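Local coordinates for type 2A phosphatase-associated protein 42 (PDB 2V0P) that binds the catalytic subunits of type 2A phosphatases, inhibits SIT4 and acts in TOR signalling in yeast, here represented by its N-terminal helical domain, at residues V65-I70 with E202-R207. Numbering follows the deposited sequence. Where two conformers were deposited one is given.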
# COMPACT_ATOMS: atom_id res chain seq x y z
N VAL A 65 -7.11 20.14 35.43
CA VAL A 65 -8.03 19.09 35.15
C VAL A 65 -7.99 18.11 36.31
O VAL A 65 -6.91 17.64 36.76
CB VAL A 65 -7.70 18.41 33.75
CG1 VAL A 65 -8.71 17.38 33.38
CG2 VAL A 65 -7.60 19.47 32.62
N SER A 66 -9.18 17.83 36.82
CA SER A 66 -9.30 16.96 37.95
C SER A 66 -9.09 15.56 37.47
O SER A 66 -9.25 15.27 36.28
CB SER A 66 -10.65 17.14 38.67
OG SER A 66 -10.63 18.34 39.44
N THR A 67 -8.75 14.67 38.37
CA THR A 67 -8.16 13.40 37.92
C THR A 67 -9.12 12.60 37.06
O THR A 67 -8.74 12.09 36.05
CB THR A 67 -7.56 12.58 39.11
OG1 THR A 67 -6.41 13.27 39.57
CG2 THR A 67 -7.12 11.18 38.67
N ALA A 68 -10.37 12.50 37.48
CA ALA A 68 -11.31 11.69 36.79
C ALA A 68 -11.73 12.29 35.43
O ALA A 68 -12.23 11.58 34.65
CB ALA A 68 -12.48 11.36 37.67
N SER A 69 -11.49 13.57 35.19
CA SER A 69 -11.78 14.27 33.97
C SER A 69 -10.70 14.02 32.86
O SER A 69 -10.87 14.38 31.72
CB SER A 69 -11.86 15.77 34.22
OG SER A 69 -12.95 16.15 35.09
N ILE A 70 -9.58 13.45 33.25
CA ILE A 70 -8.43 13.35 32.38
C ILE A 70 -8.83 12.33 31.27
O ILE A 70 -8.45 12.52 30.16
CB ILE A 70 -7.20 12.90 33.16
CG1 ILE A 70 -6.69 14.06 34.05
CG2 ILE A 70 -6.09 12.39 32.21
CD1 ILE A 70 -5.45 13.69 34.82
N GLU A 202 -1.51 9.29 37.42
CA GLU A 202 -0.39 8.88 36.61
C GLU A 202 -0.83 7.88 35.53
O GLU A 202 -0.47 8.01 34.40
CB GLU A 202 0.69 8.28 37.50
CG GLU A 202 1.87 7.68 36.76
CD GLU A 202 2.96 7.20 37.69
OE1 GLU A 202 2.64 6.68 38.78
OE2 GLU A 202 4.16 7.33 37.33
N LEU A 203 -1.63 6.90 35.93
CA LEU A 203 -2.20 5.95 35.00
C LEU A 203 -3.00 6.61 33.84
O LEU A 203 -2.84 6.23 32.68
CB LEU A 203 -3.02 4.92 35.77
CG LEU A 203 -3.90 3.90 35.07
CD1 LEU A 203 -3.05 3.11 34.09
CD2 LEU A 203 -4.58 2.98 36.09
N TYR A 204 -3.85 7.57 34.17
CA TYR A 204 -4.65 8.24 33.21
C TYR A 204 -3.85 9.02 32.19
O TYR A 204 -4.17 8.98 31.02
CB TYR A 204 -5.71 9.13 33.89
CG TYR A 204 -6.72 8.35 34.67
CD1 TYR A 204 -6.90 6.98 34.46
CD2 TYR A 204 -7.55 8.98 35.58
CE1 TYR A 204 -7.86 6.25 35.18
CE2 TYR A 204 -8.50 8.27 36.30
CZ TYR A 204 -8.67 6.92 36.08
OH TYR A 204 -9.65 6.23 36.80
N LEU A 205 -2.85 9.72 32.66
CA LEU A 205 -1.90 10.43 31.83
C LEU A 205 -1.09 9.49 30.96
O LEU A 205 -0.87 9.83 29.85
CB LEU A 205 -0.97 11.30 32.63
CG LEU A 205 -1.70 12.48 33.32
CD1 LEU A 205 -0.82 13.06 34.36
CD2 LEU A 205 -2.11 13.52 32.29
N MSE A 206 -0.60 8.38 31.52
CA MSE A 206 0.16 7.37 30.76
C MSE A 206 -0.75 6.73 29.72
O MSE A 206 -0.30 6.33 28.63
CB MSE A 206 0.76 6.29 31.69
CG MSE A 206 1.79 5.36 31.00
SE MSE A 206 3.34 6.38 30.38
CE MSE A 206 4.10 6.92 32.10
N ARG A 207 -2.01 6.57 30.07
CA ARG A 207 -2.92 6.01 29.14
C ARG A 207 -3.05 6.96 27.90
O ARG A 207 -2.91 6.54 26.75
CB ARG A 207 -4.20 5.62 29.87
CG ARG A 207 -5.31 5.09 29.01
CD ARG A 207 -6.37 4.51 29.92
NE ARG A 207 -5.87 3.31 30.58
CZ ARG A 207 -6.27 2.86 31.76
NH1 ARG A 207 -7.19 3.51 32.48
NH2 ARG A 207 -5.72 1.75 32.24
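Tyr204 meets Ile70 at the base of its side chain and Thr67 farther out, a worked example of one aromatic residue packing a helix against a short turn. Its CB lies 3.7 Å from Ile70 CG2. Ile70 CG1 sits beside the backbone N (chi1 -73°), which leaves CG2 anti to that nitrogen and against the helix. From CB the ring runs on along the turn. Thr67 O meets its rim, 3.4 Å from Tyr204 CD2. The Thr67 methyl CG2 is 3.8 Å from Tyr204 CD2 and reaches on to CE2, which passes Ala68 CA obliquely at 4.5 Å, the last approach before the hydroxyl end. The Thr67 carbonyl accepts the backbone N-H of Ile70, whereas it meets the ring only in van der Waals contact. Thr67 OG1 is hydrogen-bonded to NH1 of Arg201, just before 202-207 on the same helix. Beside the tyrosine, Leu205 CD2 approaches Ile70 CG2 at 4.1 Å. An alanine in place of Tyr204 would keep CB near Ile70 but is likely to take the ring from the Thr67 methyl and open a gap beside the turn. Within the all-helical, tetratricopeptide repeat-like domain, this surface contact joins the loop between helices 29-52 and 75-83 to helix 199-231, which also packs through Leu203 on helix 156-186.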